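Local coordinates for FAD-binding PCMH-type domain-containing protein (Gibberella zeae, PDB 6YJO) that probably works as an FAD-dependent oxidoreductase of the oxygen-dependent FAD-linked family, carrying its flavin covalently attached, at residues E252-Q263 with A354-R365; L128-A138 with V227-F235. All blocks are in the same frame, centred on the assembly; numbering follows the deposited sequence.

Interaction 1 of 2, residues E252-Q263 with A354-R365; sequences ENEAVEGLLAMQ and ALTRNQVKSFAR
Two helices that lie against the seven-stranded antiparallel sheet, 252-263 and 357-365, pack on each other here at 135° with their axes 9.0 Å apart; Val360 packs against Val256, Leu259 and Leu260, while Ala364 CB meets Val256 CG1. Val360 divides its branches: CG1, anti to the backbone N (chi1 -175°), rests on Leu259 CB at 3.8 Å, while CG2 meets Leu260 CD2. Leu259 CD1 then reaches the edge of the Phe363 ring, whose other neighbours include Trp419 of the sheet. Beyond Leu260, the Gln263 amide clamps the backbone of Leu355 with two bonds: OE1 accepts from Leu355 N (2.6 Å) on a lone pair, and NE2 donates almost straight to Leu355 O (2.8 Å, 176°). On the outer flank, Arg357 bends at chi3 to lay its guanidinium over Leu260 CD1 and present its edge to Glu257, NH2 to OE1 at 2.7 Å and NH1 weakly to the same oxygen. A water joins Glu252 OE2 to Lys361 O. The nearly coplanar carboxylate and the methyl against its face restrict how Arg357 can turn, while the amide pins Leu355, directly before the capping box of Thr356 and Gln359, by both its N-H and its C=O.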
loop_
_atom_site.group_PDB
_atom_site.type_symbol
_atom_site.label_atom_id
_atom_site.label_comp_id
_atom_site.label_asym_id
_atom_site.label_seq_id
_atom_site.Cartn_x
_atom_site.Cartn_y
_atom_site.Cartn_z
ATOM N N GLU A 252 4.416 30.110 -4.612
ATOM C CA GLU A 252 4.536 29.766 -3.196
ATOM C C GLU A 252 3.306 30.179 -2.400
ATOM O O GLU A 252 2.737 29.373 -1.656
ATOM C CB GLU A 252 5.783 30.418 -2.597
ATOM C CG GLU A 252 5.913 30.173 -1.102
ATOM C CD GLU A 252 7.284 30.524 -0.554
ATOM O OE1 GLU A 252 8.235 30.634 -1.353
ATOM O OE2 GLU A 252 7.406 30.690 0.677
ATOM N N ASN A 253 2.875 31.433 -2.547
ATOM C CA ASN A 253 1.788 31.940 -1.721
ATOM C C ASN A 253 0.417 31.486 -2.206
ATOM O O ASN A 253 -0.511 31.410 -1.394
ATOM C CB ASN A 253 1.834 33.467 -1.651
ATOM C CG ASN A 253 0.647 34.041 -0.917
ATOM O OD1 ASN A 253 0.557 33.952 0.307
ATOM N ND2 ASN A 253 -0.278 34.631 -1.664
ATOM N N GLU A 254 0.261 31.191 -3.501
ATOM C CA GLU A 254 -0.955 30.535 -3.964
ATOM C C GLU A 254 -1.025 29.081 -3.528
ATOM O O GLU A 254 -2.108 28.489 -3.584
ATOM C CB GLU A 254 -1.067 30.604 -5.488
ATOM C CG GLU A 254 -1.606 31.919 -6.015
ATOM C CD GLU A 254 -1.735 31.926 -7.524
ATOM O OE1 GLU A 254 -1.092 31.081 -8.181
ATOM O OE2 GLU A 254 -2.483 32.777 -8.051
ATOM N N ALA A 255 0.098 28.495 -3.108
ATOM C CA ALA A 255 0.111 27.134 -2.595
ATOM C C ALA A 255 -0.170 27.065 -1.099
ATOM O O ALA A 255 -0.770 26.087 -0.643
ATOM C CB ALA A 255 1.457 26.469 -2.895
ATOM N N VAL A 256 0.240 28.067 -0.312
ATOM C CA VAL A 256 -0.147 28.074 1.099
ATOM C C VAL A 256 -1.657 28.227 1.215
ATOM O O VAL A 256 -2.286 27.628 2.092
ATOM C CB VAL A 256 0.599 29.170 1.897
ATOM C CG1 VAL A 256 2.046 29.319 1.441
ATOM C CG2 VAL A 256 -0.136 30.518 1.865
ATOM N N GLU A 257 -2.264 29.009 0.316
ATOM C CA GLU A 257 -3.714 29.171 0.319
ATOM C C GLU A 257 -4.400 27.934 -0.244
ATOM O O GLU A 257 -5.307 27.374 0.382
ATOM C CB GLU A 257 -4.103 30.413 -0.486
ATOM C CG GLU A 257 -4.668 31.552 0.347
ATOM C CD GLU A 257 -3.736 31.980 1.466
ATOM O OE1 GLU A 257 -4.113 31.817 2.646
ATOM O OE2 GLU A 257 -2.627 32.471 1.166
ATOM N N GLY A 258 -3.971 27.487 -1.426
ATOM C CA GLY A 258 -4.643 26.372 -2.073
ATOM C C GLY A 258 -4.649 25.114 -1.225
ATOM O O GLY A 258 -5.648 24.392 -1.179
ATOM N N LEU A 259 -3.533 24.829 -0.550
ATOM C CA LEU A 259 -3.466 23.636 0.288
ATOM C C LEU A 259 -4.316 23.801 1.542
ATOM O O LEU A 259 -4.943 22.840 2.003
ATOM C CB LEU A 259 -2.013 23.331 0.648
ATOM C CG LEU A 259 -1.187 22.805 -0.531
ATOM C CD1 LEU A 259 0.304 22.913 -0.263
ATOM C CD2 LEU A 259 -1.572 21.362 -0.853
ATOM N N LEU A 260 -4.354 25.009 2.107
ATOM C CA LEU A 260 -5.235 25.263 3.243
ATOM C C LEU A 260 -6.697 25.134 2.836
ATOM O O LEU A 260 -7.521 24.647 3.616
ATOM C CB LEU A 260 -4.955 26.648 3.829
ATOM C CG LEU A 260 -3.684 26.736 4.675
ATOM C CD1 LEU A 260 -3.227 28.180 4.838
ATOM C CD2 LEU A 260 -3.903 26.087 6.045
ATOM N N ALA A 261 -7.034 25.547 1.612
ATOM C CA ALA A 261 -8.407 25.407 1.141
ATOM C C ALA A 261 -8.780 23.946 0.933
ATOM O O ALA A 261 -9.948 23.577 1.094
ATOM C CB ALA A 261 -8.600 26.195 -0.153
ATOM N N MET A 262 -7.804 23.101 0.595
ATOM C CA MET A 262 -8.088 21.687 0.374
ATOM C C MET A 262 -8.324 20.954 1.687
ATOM O O MET A 262 -9.151 20.039 1.744
ATOM C CB MET A 262 -6.941 21.030 -0.389
ATOM C CG MET A 262 -7.119 21.039 -1.892
ATOM S SD MET A 262 -5.784 20.164 -2.736
ATOM C CE MET A 262 -6.000 18.509 -2.092
ATOM N N GLN A 263 -7.596 21.325 2.744
ATOM C CA GLN A 263 -7.856 20.747 4.059
ATOM C C GLN A 263 -9.309 20.950 4.457
ATOM O O GLN A 263 -9.981 20.012 4.893
ATOM C CB GLN A 263 -6.933 21.366 5.109
ATOM C CG GLN A 263 -5.451 21.312 4.770
ATOM C CD GLN A 263 -4.576 21.465 5.996
ATOM O OE1 GLN A 263 -3.824 20.559 6.355
ATOM N NE2 GLN A 263 -4.657 22.627 6.637
ATOM N N ALA A 354 -4.720 17.846 9.837
ATOM C CA ALA A 354 -4.767 19.194 9.285
ATOM C C ALA A 354 -3.543 20.005 9.691
ATOM O O ALA A 354 -3.302 20.234 10.879
ATOM C CB ALA A 354 -6.042 19.889 9.766
ATOM N N LEU A 355 -2.763 20.435 8.700
ATOM C CA LEU A 355 -1.627 21.312 8.960
ATOM C C LEU A 355 -2.097 22.709 9.358
ATOM O O LEU A 355 -3.140 23.192 8.908
ATOM C CB LEU A 355 -0.726 21.410 7.727
ATOM C CG LEU A 355 0.333 20.326 7.517
ATOM C CD1 LEU A 355 -0.294 18.967 7.224
ATOM C CD2 LEU A 355 1.277 20.747 6.392
ATOM N N THR A 356 -1.305 23.364 10.205
ATOM C CA THR A 356 -1.537 24.753 10.572
ATOM C C THR A 356 -1.076 25.678 9.450
ATOM O O THR A 356 -0.323 25.278 8.561
ATOM C CB THR A 356 -0.792 25.099 11.862
ATOM O OG1 THR A 356 0.618 25.072 11.617
ATOM C CG2 THR A 356 -1.132 24.108 12.961
ATOM N N ARG A 357 -1.531 26.934 9.507
ATOM C CA ARG A 357 -1.108 27.922 8.516
ATOM C C ARG A 357 0.408 27.938 8.373
ATOM O O ARG A 357 0.940 27.924 7.258
ATOM C CB ARG A 357 -1.617 29.315 8.899
ATOM C CG ARG A 357 -1.042 30.426 8.021
ATOM C CD ARG A 357 -1.948 31.648 7.943
ATOM N NE ARG A 357 -3.167 31.380 7.182
ATOM C CZ ARG A 357 -3.276 31.495 5.859
ATOM N NH1 ARG A 357 -2.238 31.878 5.123
ATOM N NH2 ARG A 357 -4.431 31.226 5.265
ATOM N N ASN A 358 1.122 27.960 9.500
ATOM C CA ASN A 358 2.575 28.077 9.474
ATOM C C ASN A 358 3.254 26.789 9.030
ATOM O O ASN A 358 4.360 26.846 8.480
ATOM C CB ASN A 358 3.087 28.492 10.855
ATOM C CG ASN A 358 2.409 29.751 11.372
ATOM O OD1 ASN A 358 1.716 29.722 12.389
ATOM N ND2 ASN A 358 2.603 30.864 10.665
ATOM N N GLN A 359 2.615 25.637 9.245
ATOM C CA GLN A 359 3.159 24.380 8.743
ATOM C C GLN A 359 3.053 24.308 7.226
ATOM O O GLN A 359 3.997 23.876 6.554
ATOM C CB GLN A 359 2.436 23.205 9.402
ATOM C CG GLN A 359 3.011 22.838 10.753
ATOM C CD GLN A 359 1.981 22.229 11.685
ATOM O OE1 GLN A 359 0.932 21.768 11.250
ATOM N NE2 GLN A 359 2.272 22.250 12.987
ATOM N N VAL A 360 1.918 24.738 6.665
ATOM C CA VAL A 360 1.769 24.758 5.214
ATOM C C VAL A 360 2.735 25.760 4.593
ATOM O O VAL A 360 3.191 25.567 3.461
ATOM C CB VAL A 360 0.309 25.070 4.822
ATOM C CG1 VAL A 360 0.125 24.971 3.312
ATOM C CG2 VAL A 360 -0.648 24.123 5.529
ATOM N N LYS A 361 3.073 26.833 5.317
ATOM C CA LYS A 361 4.009 27.821 4.786
ATOM C C LYS A 361 5.433 27.274 4.768
ATOM O O LYS A 361 6.197 27.561 3.840
ATOM C CB LYS A 361 3.925 29.118 5.601
ATOM C CG LYS A 361 2.647 29.913 5.350
ATOM C CD LYS A 361 2.371 30.956 6.434
ATOM C CE LYS A 361 3.294 32.169 6.338
ATOM N NZ LYS A 361 2.925 33.230 7.324
ATOM N N SER A 362 5.803 26.471 5.771
ATOM C CA SER A 362 7.137 25.874 5.795
ATOM C C SER A 362 7.307 24.863 4.668
ATOM O O SER A 362 8.376 24.790 4.052
ATOM C CB SER A 362 7.394 25.214 7.151
ATOM O OG SER A 362 8.637 24.531 7.155
ATOM N N PHE A 363 6.266 24.075 4.387
ATOM C CA PHE A 363 6.338 23.116 3.289
ATOM C C PHE A 363 6.493 23.829 1.952
ATOM O O PHE A 363 7.327 23.444 1.127
ATOM C CB PHE A 363 5.090 22.232 3.287
ATOM C CG PHE A 363 4.925 21.408 2.036
ATOM C CD1 PHE A 363 5.881 20.474 1.675
ATOM C CD2 PHE A 363 3.811 21.564 1.227
ATOM C CE1 PHE A 363 5.733 19.716 0.527
ATOM C CE2 PHE A 363 3.655 20.810 0.078
ATOM C CZ PHE A 363 4.620 19.882 -0.273
ATOM N N ALA A 364 5.720 24.896 1.737
ATOM C CA ALA A 364 5.717 25.578 0.446
ATOM C C ALA A 364 6.973 26.417 0.249
ATOM O O ALA A 364 7.388 26.642 -0.890
ATOM C CB ALA A 364 4.465 26.450 0.321
ATOM N N ARG A 365 7.583 26.895 1.339
ATOM C CA ARG A 365 8.857 27.605 1.237
ATOM C C ARG A 365 9.974 26.648 0.846
ATOM O O ARG A 365 10.821 26.976 0.008
ATOM C CB ARG A 365 9.181 28.292 2.570
ATOM C CG ARG A 365 10.436 29.164 2.574
ATOM C CD ARG A 365 10.465 30.037 3.828
ATOM N NE ARG A 365 11.492 31.075 3.792
ATOM C CZ ARG A 365 11.535 32.115 4.623
ATOM N NH1 ARG A 365 10.604 32.269 5.557
ATOM N NH2 ARG A 365 12.510 33.009 4.518
HETATM O O HOH W 1 5.269 29.952 2.609
#

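Interaction 2 of 2, residues L128-A138 with V227-F235; sequences LNKDMSCTVQA and VAELGFQTF. With FAD (flavin-adenine dinucleotide), chain C.
Phe232 and Cys134 sit side by side on the buried face of an antiparallel strand pair, together with Val136 and Leu230. Cys134 SG comes to the edge of the Phe232 ring, 5.3 Å from its centroid, and it also touches Thr234 CG2 at 3.6 Å; Val136 CB approaches the same ring edge at CE2. With CG beside its own backbone N (chi1 -48°), Phe232 carries the ring along the sheet from the cysteine toward the valine, where Ile167 and Ala171 of helix 167-171 cover it. Between the strands, Cys134 with Phe232 and Val136 with Leu230 are the hydrogen-bonded pairs, and Val136 N to Leu230 O is almost straight (2.8 Å, 176°). The strand end at Thr234 is buried and firmly bonded too: Met132 O accepts from both Thr234 N and Thr234 OG1.

Strand 133-137 is thus tied into the antiparallel sheet of the FAD-binding part of this PCMH-type flavoprotein, and the pairing runs on to the cofactor. Ala138 N donates to Ala228 O from above the carbonyl plane, Ala138 CB lies against Val227 O, and Val227 grips the adenine twice: its N donates to FAD N1A at 3.1 Å, and its O accepts from FAD N6A at 2.8 Å.

The opposite face, with Ser133, Thr135, Gln137, Glu229 and Gln233, is looser and more polar. Glu229 extends across Thr135, OE2 reaching CB at 3.3 Å, while a water links its OE1 to Gln137 NE2; Gln137 OE1 turns to Thr125 N. Toward the type I turn from Asn129 to Met132, Gln233 bends at chi2 so that NE2 can donate to Asp131 O (3.1 Å).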
loop_
_atom_site.group_PDB
_atom_site.type_symbol
_atom_site.label_atom_id
_atom_site.label_comp_id
_atom_site.label_asym_id
_atom_site.label_seq_id
_atom_site.Cartn_x
_atom_site.Cartn_y
_atom_site.Cartn_z
ATOM N N LEU A 128 -15.896 -15.381 -6.502
ATOM C CA LEU A 128 -16.970 -14.531 -5.999
ATOM C C LEU A 128 -18.131 -15.417 -5.562
ATOM O O LEU A 128 -18.699 -16.150 -6.379
ATOM C CB LEU A 128 -17.425 -13.535 -7.069
ATOM C CG LEU A 128 -18.658 -12.684 -6.747
ATOM C CD1 LEU A 128 -18.452 -11.828 -5.501
ATOM C CD2 LEU A 128 -19.021 -11.803 -7.932
ATOM N N ASN A 129 -18.476 -15.349 -4.278
ATOM C CA ASN A 129 -19.590 -16.107 -3.725
ATOM C C ASN A 129 -20.903 -15.357 -3.942
ATOM O O ASN A 129 -20.925 -14.189 -4.339
ATOM C CB ASN A 129 -19.367 -16.368 -2.235
ATOM C CG ASN A 129 -18.171 -17.261 -1.975
ATOM O OD1 ASN A 129 -18.089 -18.373 -2.496
ATOM N ND2 ASN A 129 -17.233 -16.774 -1.171
ATOM N N LYS A 130 -22.011 -16.046 -3.655
ATOM C CA LYS A 130 -23.332 -15.487 -3.914
ATOM C C LYS A 130 -23.756 -14.488 -2.847
ATOM O O LYS A 130 -24.541 -13.579 -3.140
ATOM C CB LYS A 130 -24.363 -16.611 -4.016
ATOM C CG LYS A 130 -24.202 -17.506 -5.236
ATOM C CD LYS A 130 -24.289 -16.715 -6.531
ATOM C CE LYS A 130 -24.463 -17.628 -7.730
ATOM N NZ LYS A 130 -24.188 -16.920 -9.007
ATOM N N ASP A 131 -23.265 -14.638 -1.615
ATOM C CA ASP A 131 -23.519 -13.660 -0.565
ATOM C C ASP A 131 -22.624 -12.432 -0.689
ATOM O O ASP A 131 -22.671 -11.559 0.185
ATOM C CB ASP A 131 -23.362 -14.309 0.820
ATOM C CG ASP A 131 -21.942 -14.784 1.107
ATOM O OD1 ASP A 131 -21.046 -14.597 0.258
ATOM O OD2 ASP A 131 -21.725 -15.349 2.201
ATOM N N MET A 132 -21.825 -12.352 -1.754
ATOM C CA MET A 132 -21.001 -11.212 -2.152
ATOM C C MET A 132 -19.672 -11.159 -1.405
ATOM O O MET A 132 -18.907 -10.211 -1.614
ATOM C CB MET A 132 -21.742 -9.877 -1.982
ATOM C CG MET A 132 -23.047 -9.804 -2.772
ATOM S SD MET A 132 -22.839 -9.907 -4.572
ATOM C CE MET A 132 -22.864 -11.676 -4.894
ATOM N N SER A 133 -19.369 -12.125 -0.544
ATOM C CA SER A 133 -17.990 -12.313 -0.123
ATOM C C SER A 133 -17.185 -12.891 -1.286
ATOM O O SER A 133 -17.741 -13.420 -2.255
ATOM C CB SER A 133 -17.912 -13.244 1.090
ATOM O OG SER A 133 -18.243 -14.575 0.733
ATOM N N CYS A 134 -15.861 -12.783 -1.189
ATOM C CA CYS A 134 -14.982 -13.364 -2.196
ATOM C C CYS A 134 -13.762 -13.971 -1.525
ATOM O O CYS A 134 -13.369 -13.576 -0.425
ATOM C CB CYS A 134 -14.538 -12.334 -3.248
ATOM S SG CYS A 134 -13.571 -10.943 -2.606
ATOM N N THR A 135 -13.184 -14.960 -2.202
ATOM C CA THR A 135 -11.906 -15.556 -1.836
ATOM C C THR A 135 -10.898 -15.195 -2.918
ATOM O O THR A 135 -11.102 -15.517 -4.092
ATOM C CB THR A 135 -12.008 -17.077 -1.694
ATOM O OG1 THR A 135 -11.555 -17.702 -2.900
ATOM C CG2 THR A 135 -13.438 -17.519 -1.417
ATOM N N VAL A 136 -9.818 -14.530 -2.524
ATOM C CA VAL A 136 -8.767 -14.102 -3.440
ATOM C C VAL A 136 -7.452 -14.711 -2.970
ATOM O O VAL A 136 -6.977 -14.402 -1.870
ATOM C CB VAL A 136 -8.669 -12.569 -3.519
ATOM C CG1 VAL A 136 -7.476 -12.159 -4.359
ATOM C CG2 VAL A 136 -9.962 -11.980 -4.085
ATOM N N GLN A 137 -6.863 -15.564 -3.805
ATOM C CA GLN A 137 -5.595 -16.189 -3.454
ATOM C C GLN A 137 -4.512 -15.124 -3.328
ATOM O O GLN A 137 -4.559 -14.077 -3.978
ATOM C CB GLN A 137 -5.216 -17.244 -4.495
ATOM C CG GLN A 137 -5.949 -18.562 -4.296
ATOM C CD GLN A 137 -5.453 -19.661 -5.215
ATOM O OE1 GLN A 137 -5.316 -19.469 -6.422
ATOM N NE2 GLN A 137 -5.175 -20.824 -4.640
ATOM N N ALA A 138 -3.537 -15.399 -2.461
ATOM C CA ALA A 138 -2.610 -14.372 -2.003
ATOM C C ALA A 138 -1.739 -13.792 -3.113
ATOM O O ALA A 138 -1.122 -12.742 -2.901
ATOM C CB ALA A 138 -1.733 -14.954 -0.897
ATOM N N VAL A 227 0.308 -15.657 4.308
ATOM C CA VAL A 227 -1.081 -15.760 3.880
ATOM C C VAL A 227 -1.146 -16.407 2.503
ATOM O O VAL A 227 -0.319 -16.130 1.621
ATOM C CB VAL A 227 -1.742 -14.372 3.875
ATOM C CG1 VAL A 227 -3.106 -14.433 3.204
ATOM C CG2 VAL A 227 -1.866 -13.843 5.292
ATOM N N ALA A 228 -2.137 -17.275 2.315
ATOM C CA ALA A 228 -2.352 -17.969 1.054
ATOM C C ALA A 228 -3.653 -17.589 0.364
ATOM O O ALA A 228 -3.734 -17.680 -0.863
ATOM C CB ALA A 228 -2.342 -19.489 1.275
ATOM N N GLU A 229 -4.670 -17.175 1.117
ATOM C CA GLU A 229 -5.956 -16.785 0.555
ATOM C C GLU A 229 -6.569 -15.730 1.462
ATOM O O GLU A 229 -6.639 -15.933 2.677
ATOM C CB GLU A 229 -6.879 -18.002 0.431
ATOM C CG GLU A 229 -8.124 -17.777 -0.404
ATOM C CD GLU A 229 -8.900 -19.060 -0.665
ATOM O OE1 GLU A 229 -8.397 -19.927 -1.413
ATOM O OE2 GLU A 229 -10.013 -19.204 -0.115
ATOM N N LEU A 230 -6.986 -14.605 0.886
ATOM C CA LEU A 230 -7.642 -13.534 1.624
ATOM C C LEU A 230 -9.124 -13.501 1.271
ATOM O O LEU A 230 -9.508 -13.800 0.135
ATOM C CB LEU A 230 -7.008 -12.168 1.317
ATOM C CG LEU A 230 -5.514 -11.995 1.628
ATOM C CD1 LEU A 230 -4.646 -12.407 0.436
ATOM C CD2 LEU A 230 -5.197 -10.560 2.040
ATOM N N GLY A 231 -9.948 -13.146 2.249
ATOM C CA GLY A 231 -11.385 -13.008 2.060
ATOM C C GLY A 231 -11.780 -11.551 2.231
ATOM O O GLY A 231 -11.240 -10.854 3.096
ATOM N N PHE A 232 -12.694 -11.091 1.376
ATOM C CA PHE A 232 -13.219 -9.734 1.436
ATOM C C PHE A 232 -14.712 -9.731 1.132
ATOM O O PHE A 232 -15.221 -10.610 0.431
ATOM C CB PHE A 232 -12.530 -8.796 0.429
ATOM C CG PHE A 232 -11.030 -8.873 0.433
ATOM C CD1 PHE A 232 -10.278 -8.002 1.202
ATOM C CD2 PHE A 232 -10.369 -9.795 -0.363
ATOM C CE1 PHE A 232 -8.898 -8.062 1.190
ATOM C CE2 PHE A 232 -8.990 -9.859 -0.376
ATOM C CZ PHE A 232 -8.255 -8.992 0.400
ATOM N N GLN A 233 -15.401 -8.710 1.646
ATOM C CA GLN A 233 -16.803 -8.451 1.332
ATOM C C GLN A 233 -16.839 -7.384 0.243
ATOM O O GLN A 233 -16.473 -6.229 0.482
ATOM C CB GLN A 233 -17.564 -8.002 2.578
ATOM C CG GLN A 233 -19.083 -7.991 2.421
ATOM C CD GLN A 233 -19.659 -9.385 2.230
ATOM O OE1 GLN A 233 -19.198 -10.350 2.845
ATOM N NE2 GLN A 233 -20.665 -9.499 1.366
ATOM N N THR A 234 -17.273 -7.774 -0.953
ATOM C CA THR A 234 -17.273 -6.870 -2.092
ATOM C C THR A 234 -18.431 -5.879 -2.007
ATOM O O THR A 234 -19.431 -6.099 -1.313
ATOM C CB THR A 234 -17.385 -7.644 -3.407
ATOM O OG1 THR A 234 -18.718 -8.153 -3.545
ATOM C CG2 THR A 234 -16.400 -8.805 -3.445
ATOM N N PHE A 235 -18.278 -4.773 -2.729
ATOM C CA PHE A 235 -19.362 -3.837 -2.986
ATOM C C PHE A 235 -19.692 -3.851 -4.475
ATOM O O PHE A 235 -18.912 -4.330 -5.302
ATOM C CB PHE A 235 -18.995 -2.420 -2.524
ATOM C CG PHE A 235 -17.876 -1.789 -3.309
ATOM C CD1 PHE A 235 -18.138 -1.102 -4.483
ATOM C CD2 PHE A 235 -16.566 -1.870 -2.867
ATOM C CE1 PHE A 235 -17.116 -0.518 -5.208
ATOM C CE2 PHE A 235 -15.539 -1.285 -3.587
ATOM C CZ PHE A 235 -15.815 -0.610 -4.758
HETATM P PA FAD C . 5.489 -7.491 -2.070
HETATM O O1A FAD C . 6.888 -7.006 -2.140
HETATM O O2A FAD C . 5.267 -8.868 -2.716
HETATM O O5B FAD C . 4.971 -7.497 -0.582
HETATM C C5B FAD C . 5.144 -6.352 0.277
HETATM C C4B FAD C . 5.080 -6.795 1.714
HETATM O O4B FAD C . 4.006 -7.755 1.872
HETATM C C3B FAD C . 6.340 -7.489 2.223
HETATM O O3B FAD C . 6.549 -7.211 3.603
HETATM C C2B FAD C . 6.018 -8.962 1.981
HETATM O O2B FAD C . 6.757 -9.820 2.837
HETATM C C1B FAD C . 4.532 -8.986 2.332
HETATM N N9A FAD C . 3.791 -10.084 1.717
HETATM C C8A FAD C . 3.576 -10.310 0.381
HETATM N N7A FAD C . 2.879 -11.390 0.123
HETATM C C5A FAD C . 2.616 -11.917 1.383
HETATM C C6A FAD C . 1.915 -13.061 1.800
HETATM N N6A FAD C . 1.325 -13.924 0.970
HETATM N N1A FAD C . 1.843 -13.295 3.129
HETATM C C2A FAD C . 2.428 -12.437 3.967
HETATM N N3A FAD C . 3.114 -11.327 3.689
HETATM C C4A FAD C . 3.175 -11.121 2.365
HETATM N N1 FAD C . -0.345 1.698 -2.236
HETATM C C2 FAD C . -1.504 2.368 -1.969
HETATM O O2 FAD C . -1.986 2.401 -0.830
HETATM N N3 FAD C . -2.167 3.030 -2.991
HETATM C C4 FAD C . -1.766 3.091 -4.312
HETATM O O4 FAD C . -2.435 3.710 -5.136
HETATM C C4X FAD C . -0.534 2.377 -4.583
HETATM N N5 FAD C . -0.080 2.380 -5.805
HETATM C C5X FAD C . 1.095 1.691 -6.062
HETATM C C6 FAD C . 1.617 1.704 -7.350
HETATM C C7 FAD C . 2.775 1.007 -7.670
HETATM C C7M FAD C . 3.288 1.030 -9.086
HETATM C C8 FAD C . 3.476 0.333 -6.654
HETATM C C8M FAD C . 4.740 -0.425 -6.951
HETATM C C9 FAD C . 2.972 0.337 -5.356
HETATM C C9A FAD C . 1.796 1.012 -5.055
HETATM N N10 FAD C . 1.260 1.027 -3.753
HETATM C C10 FAD C . 0.103 1.707 -3.478
HETATM C "C1'" FAD C . 1.962 0.363 -2.646
HETATM C "C2'" FAD C . 1.476 -1.050 -2.364
HETATM O "O2'" FAD C . 0.243 -1.006 -1.646
HETATM C "C3'" FAD C . 2.524 -1.763 -1.510
HETATM O "O3'" FAD C . 3.772 -1.689 -2.192
HETATM C "C4'" FAD C . 2.216 -3.231 -1.221
HETATM O "O4'" FAD C . 2.527 -3.539 0.137
HETATM C "C5'" FAD C . 2.997 -4.138 -2.143
HETATM O "O5'" FAD C . 2.429 -5.461 -2.098
HETATM P P FAD C . 2.947 -6.586 -3.057
HETATM O O1P FAD C . 2.446 -7.948 -2.569
HETATM O O2P FAD C . 2.630 -6.224 -4.461
HETATM O O3P FAD C . 4.527 -6.466 -2.805
HETATM O O HOH W 2 -6.041 -21.066 -1.767
#

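How the interactions relate
Interaction 2 comes first along the chain: both its strands, 133-137 and 226-236, precede helix 252-268 of interaction 1 in the sequence. The two lie on opposite sides of the chain's centre, their own centres 41 Å apart and their nearest atoms about 22 Å apart, so neither touches the other. They also belong to different sheets. Interaction 2 lies within the antiparallel sheet beside the FAD adenine, whereas interaction 1 joins two helices covering the seven-stranded sheet that includes strands 380-386 and 417-423. Strand 242-248 of that second sheet links the two regions in sequence. One contact therefore bears directly on cofactor binding, and the other shapes a helical layer remote from the annotated sites.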